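Local coordinates for flagellar biosynthetic protein FliP (Thermotoga maritima MSB8, PDB 5H72) that probably takes part in the flagellum-specific protein export system as a membrane protein of the export gate, seen here as its periplasmic fragment, at residues A[42-50]-A[67-78]. Numbering follows the deposited sequence.
Sequences NEDNVFMLA and VLIPAFVLGELE
Asn45, on helix 43-52, carries the polar part of the contact through ND2. This nitrogen donates a nearly straight hydrogen bond, 176° at the hydrogen, to Glu78 OE1 at 3.2 Å. The carboxylate oxygen lies in the amide plane of Asn45. The amide meets it on the syn side, tilted from the carboxylate plane. A second, weak bond runs from Asn45 ND2 to the backbone oxygen Ala71 O at 3.4 Å. That oxygen also accepts the helical bond from Gly75 N. Asn45 is a knob in a hole formed by Ala71, Leu74, Gly75 and Glu78. Its CG turns back beside its own backbone N (chi1 -67°), which carries the amide toward the start of its helix, where Glu78 lies. Asn42 lies over Gly75, with Asn42 OD1 3.7 Å from Gly75 CA.

The apolar part lies later in helix 43-52 and earlier in helix 65-80. Ala71 CB packs 3.7 Å from Asn45 CB and 3.7 Å from Val46 CG2. Val46 and Val67 cross at about a right angle, their CG1 methyls 3.9 Å apart. The same Val67 CG1 also touches Leu49 CB. Leu49 reaches over the other helix with CD2, which meets Pro70 CB at 3.7 Å and also packs on Ala71 CB.

The axes of segments 43-50 and 67-78 come within 8.4 Å, their N-to-C directions 137° apart. The contact thus pairs the two later helices of an all-helical periplasmic domain, roughly antiparallel. Leu37 of helix 17-39 also touches Val46, and Phe22 of a second subunit packs on Pro70 and Leu74.

With alanine in place of Asn45, Glu78 OE1 would probably lose its amide donor and a gap would open beside Gly75. An apolar seam is joined here to one buried amide. Its near-straight bond to Glu78 OE1, with the weak one to Ala71 O as an addition, probably helps fix how the two helices lie along each other.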
ATOM      1  N   ASN A  42      -7.193  19.609  -0.999  1.00 41.01           N
ATOM      2  CA  ASN A  42      -5.799  19.487  -1.367  1.00 33.76           C
ATOM      3  C   ASN A  42      -5.619  19.406  -2.872  1.00 35.43           C
ATOM      4  O   ASN A  42      -4.544  19.041  -3.347  1.00 34.69           O
ATOM      5  CB  ASN A  42      -5.183  18.243  -0.708  1.00 38.82           C
ATOM      6  CG  ASN A  42      -4.787  18.480   0.728  1.00 37.28           C
ATOM      7  OD1 ASN A  42      -4.941  17.611   1.586  1.00 37.44           O
ATOM      8  ND2 ASN A  42      -4.278  19.670   1.003  1.00 41.40           N
ATOM      9  N   GLU A  43      -6.663  19.735  -3.626  1.00 36.70           N
ATOM     10  CA  GLU A  43      -6.605  19.598  -5.087  1.00 40.39           C
ATOM     11  C   GLU A  43      -5.407  20.314  -5.699  1.00 39.93           C
ATOM     12  O   GLU A  43      -4.878  19.878  -6.712  1.00 43.54           O
ATOM     13  CB  GLU A  43      -7.878  20.121  -5.746  1.00 40.92           C
ATOM     14  CG  GLU A  43      -9.167  19.560  -5.185  1.00 40.81           C
ATOM     15  CD  GLU A  43      -9.721  20.410  -4.052  1.00 49.76           C
ATOM     16  OE1 GLU A  43      -8.943  21.176  -3.432  1.00 46.73           O
ATOM     17  OE2 GLU A  43     -10.943  20.320  -3.784  1.00 52.62           O
ATOM     18  N   ASP A  44      -4.971  21.404  -5.076  1.00 43.26           N
ATOM     19  CA  ASP A  44      -3.841  22.171  -5.588  1.00 43.28           C
ATOM     20  C   ASP A  44      -2.608  21.308  -5.800  1.00 43.86           C
ATOM     21  O   ASP A  44      -1.845  21.542  -6.742  1.00 47.17           O
ATOM     22  CB  ASP A  44      -3.505  23.340  -4.655  1.00 50.47           C
ATOM     23  CG  ASP A  44      -4.355  24.574  -4.939  1.00 61.05           C
ATOM     24  OD1 ASP A  44      -4.844  24.715  -6.083  1.00 61.02           O
ATOM     25  OD2 ASP A  44      -4.531  25.405  -4.020  1.00 66.33           O
ATOM     26  N   ASN A  45      -2.413  20.309  -4.940  1.00 41.18           N
ATOM     27  CA  ASN A  45      -1.298  19.375  -5.112  1.00 43.32           C
ATOM     28  C   ASN A  45      -1.289  18.778  -6.506  1.00 40.85           C
ATOM     29  O   ASN A  45      -0.239  18.675  -7.134  1.00 44.02           O
ATOM     30  CB  ASN A  45      -1.350  18.242  -4.085  1.00 42.02           C
ATOM     31  CG  ASN A  45      -1.121  18.723  -2.672  1.00 43.69           C
ATOM     32  OD1 ASN A  45      -0.650  19.839  -2.450  1.00 52.21           O
ATOM     33  ND2 ASN A  45      -1.441  17.877  -1.703  1.00 42.15           N
ATOM     34  N   VAL A  46      -2.464  18.394  -6.990  1.00 36.13           N
ATOM     35  CA  VAL A  46      -2.572  17.811  -8.317  1.00 35.23           C
ATOM     36  C   VAL A  46      -2.157  18.805  -9.383  1.00 41.10           C
ATOM     37  O   VAL A  46      -1.291  18.515 -10.208  1.00 39.87           O
ATOM     38  CB  VAL A  46      -3.991  17.346  -8.613  1.00 36.85           C
ATOM     39  CG1 VAL A  46      -4.059  16.725  -9.994  1.00 31.69           C
ATOM     40  CG2 VAL A  46      -4.471  16.380  -7.540  1.00 34.49           C
ATOM     41  N   PHE A  47      -2.778  19.982  -9.352  1.00 43.51           N
ATOM     42  CA  PHE A  47      -2.476  21.050 -10.306  1.00 43.22           C
ATOM     43  C   PHE A  47      -1.013  21.475 -10.260  1.00 44.00           C
ATOM     44  O   PHE A  47      -0.393  21.679 -11.302  1.00 44.89           O
ATOM     45  CB  PHE A  47      -3.380  22.258 -10.050  1.00 42.84           C
ATOM     46  CG  PHE A  47      -4.816  22.005 -10.380  1.00 36.74           C
ATOM     47  CD1 PHE A  47      -5.198  21.753 -11.687  1.00 41.79           C
ATOM     48  CD2 PHE A  47      -5.778  22.004  -9.395  1.00 38.15           C
ATOM     49  CE1 PHE A  47      -6.519  21.507 -12.006  1.00 40.00           C
ATOM     50  CE2 PHE A  47      -7.103  21.758  -9.710  1.00 41.41           C
ATOM     51  CZ  PHE A  47      -7.471  21.506 -11.020  1.00 37.08           C
ATOM     52  N   MET A  48      -0.462  21.591  -9.056  1.00 40.58           N
ATOM     53  CA  MET A  48       0.938  21.963  -8.911  1.00 44.11           C
ATOM     54  C   MET A  48       1.836  20.924  -9.566  1.00 49.72           C
ATOM     55  O   MET A  48       2.717  21.268 -10.350  1.00 55.87           O
ATOM     56  CB  MET A  48       1.312  22.134  -7.437  1.00 50.26           C
ATOM     57  CG  MET A  48       2.817  22.252  -7.210  1.00 63.14           C
ATOM     58  SD  MET A  48       3.341  22.267  -5.476  1.00 92.74           S
ATOM     59  CE  MET A  48       2.949  20.598  -4.947  1.00 62.61           C
ATOM     60  N   LEU A  49       1.601  19.652  -9.255  1.00 49.17           N
ATOM     61  CA  LEU A  49       2.416  18.574  -9.807  1.00 48.69           C
ATOM     62  C   LEU A  49       2.232  18.468 -11.316  1.00 47.21           C
ATOM     63  O   LEU A  49       3.160  18.096 -12.032  1.00 49.89           O
ATOM     64  CB  LEU A  49       2.079  17.239  -9.134  1.00 44.90           C
ATOM     65  CG  LEU A  49       3.007  16.768  -8.008  1.00 51.78           C
ATOM     66  CD1 LEU A  49       3.466  17.918  -7.142  1.00 57.48           C
ATOM     67  CD2 LEU A  49       2.326  15.721  -7.140  1.00 47.08           C
ATOM     68  N   ALA A  50       1.035  18.794 -11.788  1.00 43.98           N
ATOM     69  CA  ALA A  50       0.715  18.744 -13.211  1.00 48.20           C
ATOM     70  C   ALA A  50       1.474  19.816 -13.975  1.00 50.67           C
ATOM     71  O   ALA A  50       2.053  19.558 -15.028  1.00 51.70           O
ATOM     72  CB  ALA A  50      -0.785  18.911 -13.429  1.00 43.46           C
ATOM     73  N   VAL A  67       0.722  11.631 -11.588  1.00 32.27           N
ATOM     74  CA  VAL A  67       0.510  12.902 -10.925  1.00 32.26           C
ATOM     75  C   VAL A  67      -0.414  12.721  -9.734  1.00 31.94           C
ATOM     76  O   VAL A  67      -0.162  13.239  -8.642  1.00 32.50           O
ATOM     77  CB  VAL A  67      -0.118  13.951 -11.899  1.00 39.03           C
ATOM     78  CG1 VAL A  67      -0.619  15.168 -11.149  1.00 33.96           C
ATOM     79  CG2 VAL A  67       0.879  14.343 -12.974  1.00 40.29           C
ATOM     80  N   LEU A  68      -1.500  11.987  -9.955  1.00 30.83           N
ATOM     81  CA  LEU A  68      -2.547  11.835  -8.949  1.00 31.72           C
ATOM     82  C   LEU A  68      -2.026  11.161  -7.676  1.00 31.51           C
ATOM     83  O   LEU A  68      -2.270  11.634  -6.576  1.00 30.65           O
ATOM     84  CB  LEU A  68      -3.722  11.045  -9.523  1.00 30.28           C
ATOM     85  CG  LEU A  68      -5.012  10.942  -8.698  1.00 33.15           C
ATOM     86  CD1 LEU A  68      -5.578  12.326  -8.374  1.00 32.79           C
ATOM     87  CD2 LEU A  68      -6.043  10.099  -9.440  1.00 32.26           C
ATOM     88  N   ILE A  69      -1.283  10.073  -7.831  1.00 30.84           N
ATOM     89  CA  ILE A  69      -0.811   9.323  -6.672  1.00 30.76           C
ATOM     90  C   ILE A  69       0.164  10.127  -5.799  1.00 31.85           C
ATOM     91  O   ILE A  69      -0.011  10.162  -4.583  1.00 32.10           O
ATOM     92  CB  ILE A  69      -0.172   7.974  -7.110  1.00 30.66           C
ATOM     93  CG1 ILE A  69      -1.237   7.099  -7.766  1.00 29.65           C
ATOM     94  CG2 ILE A  69       0.424   7.251  -5.919  1.00 28.71           C
ATOM     95  CD1 ILE A  69      -0.690   5.857  -8.378  1.00 31.42           C
ATOM     96  N   PRO A  70       1.182  10.788  -6.399  1.00 33.64           N
ATOM     97  CA  PRO A  70       2.034  11.616  -5.533  1.00 34.13           C
ATOM     98  C   PRO A  70       1.282  12.767  -4.849  1.00 35.04           C
ATOM     99  O   PRO A  70       1.576  13.079  -3.692  1.00 37.54           O
ATOM    100  CB  PRO A  70       3.091  12.164  -6.499  1.00 34.28           C
ATOM    101  CG  PRO A  70       3.109  11.227  -7.626  1.00 34.84           C
ATOM    102  CD  PRO A  70       1.704  10.738  -7.779  1.00 31.62           C
ATOM    103  N   ALA A  71       0.329  13.383  -5.544  1.00 33.01           N
ATOM    104  CA  ALA A  71      -0.462  14.461  -4.946  1.00 33.61           C
ATOM    105  C   ALA A  71      -1.260  13.931  -3.767  1.00 30.79           C
ATOM    106  O   ALA A  71      -1.372  14.587  -2.730  1.00 32.48           O
ATOM    107  CB  ALA A  71      -1.387  15.088  -5.977  1.00 29.40           C
ATOM    108  N   PHE A  72      -1.806  12.730  -3.936  1.00 30.85           N
ATOM    109  CA  PHE A  72      -2.603  12.073  -2.900  1.00 29.17           C
ATOM    110  C   PHE A  72      -1.770  11.850  -1.652  1.00 31.71           C
ATOM    111  O   PHE A  72      -2.183  12.223  -0.551  1.00 30.91           O
ATOM    112  CB  PHE A  72      -3.162  10.746  -3.433  1.00 29.02           C
ATOM    113  CG  PHE A  72      -3.652   9.800  -2.367  1.00 29.39           C
ATOM    114  CD1 PHE A  72      -4.840  10.040  -1.697  1.00 27.98           C
ATOM    115  CD2 PHE A  72      -2.937   8.642  -2.066  1.00 27.49           C
ATOM    116  CE1 PHE A  72      -5.294   9.162  -0.728  1.00 29.18           C
ATOM    117  CE2 PHE A  72      -3.383   7.758  -1.101  1.00 27.53           C
ATOM    118  CZ  PHE A  72      -4.562   8.015  -0.430  1.00 30.04           C
ATOM    119  N   VAL A  73      -0.588  11.260  -1.837  1.00 29.07           N
ATOM    120  CA  VAL A  73       0.331  10.986  -0.734  1.00 30.28           C
ATOM    121  C   VAL A  73       0.757  12.264  -0.025  1.00 29.88           C
ATOM    122  O   VAL A  73       0.751  12.327   1.205  1.00 32.37           O
ATOM    123  CB  VAL A  73       1.592  10.231  -1.220  1.00 29.35           C
ATOM    124  CG1 VAL A  73       2.606  10.080  -0.088  1.00 27.03           C
ATOM    125  CG2 VAL A  73       1.202   8.879  -1.772  1.00 26.73           C
ATOM    126  N   LEU A  74       1.132  13.276  -0.799  1.00 30.65           N
ATOM    127  CA  LEU A  74       1.439  14.585  -0.226  1.00 34.12           C
ATOM    128  C   LEU A  74       0.272  15.071   0.604  1.00 36.53           C
ATOM    129  O   LEU A  74       0.456  15.498   1.745  1.00 39.11           O
ATOM    130  CB  LEU A  74       1.759  15.607  -1.315  1.00 36.98           C
ATOM    131  CG  LEU A  74       3.166  15.576  -1.907  1.00 48.40           C
ATOM    132  CD1 LEU A  74       3.371  16.803  -2.780  1.00 52.93           C
ATOM    133  CD2 LEU A  74       4.219  15.508  -0.804  1.00 47.44           C
ATOM    134  N   GLY A  75      -0.929  14.985   0.030  1.00 33.54           N
ATOM    135  CA  GLY A  75      -2.149  15.353   0.726  1.00 31.30           C
ATOM    136  C   GLY A  75      -2.344  14.632   2.050  1.00 33.16           C
ATOM    137  O   GLY A  75      -2.712  15.252   3.046  1.00 32.45           O
ATOM    138  N   GLU A  76      -2.097  13.326   2.079  1.00 30.82           N
ATOM    139  CA  GLU A  76      -2.306  12.557   3.312  1.00 32.92           C
ATOM    140  C   GLU A  76      -1.306  12.945   4.393  1.00 32.96           C
ATOM    141  O   GLU A  76      -1.647  13.004   5.561  1.00 31.02           O
ATOM    142  CB  GLU A  76      -2.206  11.051   3.053  1.00 31.43           C
ATOM    143  CG  GLU A  76      -3.329  10.477   2.192  1.00 33.04           C
ATOM    144  CD  GLU A  76      -4.694  10.705   2.798  1.00 35.15           C
ATOM    145  OE1 GLU A  76      -4.825  10.527   4.025  1.00 35.26           O
ATOM    146  OE2 GLU A  76      -5.628  11.071   2.056  1.00 36.07           O
ATOM    147  N   LEU A  77      -0.065  13.210   3.998  1.00 34.99           N
ATOM    148  CA  LEU A  77       0.953  13.592   4.970  1.00 35.92           C
ATOM    149  C   LEU A  77       0.632  14.964   5.553  1.00 36.47           C
ATOM    150  O   LEU A  77       0.719  15.154   6.764  1.00 41.49           O
ATOM    151  CB  LEU A  77       2.345  13.563   4.333  1.00 36.40           C
ATOM    152  CG  LEU A  77       2.831  12.147   3.989  1.00 38.72           C
ATOM    153  CD1 LEU A  77       3.994  12.175   3.009  1.00 36.63           C
ATOM    154  CD2 LEU A  77       3.210  11.369   5.251  1.00 34.21           C
ATOM    155  N   GLU A  78       0.225  15.905   4.705  1.00 33.95           N
ATOM    156  CA  GLU A  78      -0.189  17.234   5.170  1.00 35.83           C
ATOM    157  C   GLU A  78      -1.294  17.147   6.213  1.00 36.42           C
ATOM    158  O   GLU A  78      -1.237  17.821   7.233  1.00 42.84           O
ATOM    159  CB  GLU A  78      -0.647  18.108   3.996  1.00 38.75           C
ATOM    160  CG  GLU A  78       0.503  18.575   3.093  1.00 44.89           C
ATOM    161  CD  GLU A  78       0.082  18.761   1.637  1.00 48.10           C
ATOM    162  OE1 GLU A  78      -1.130  18.647   1.340  1.00 47.34           O
ATOM    163  OE2 GLU A  78       0.964  19.018   0.785  1.00 49.64           O
TER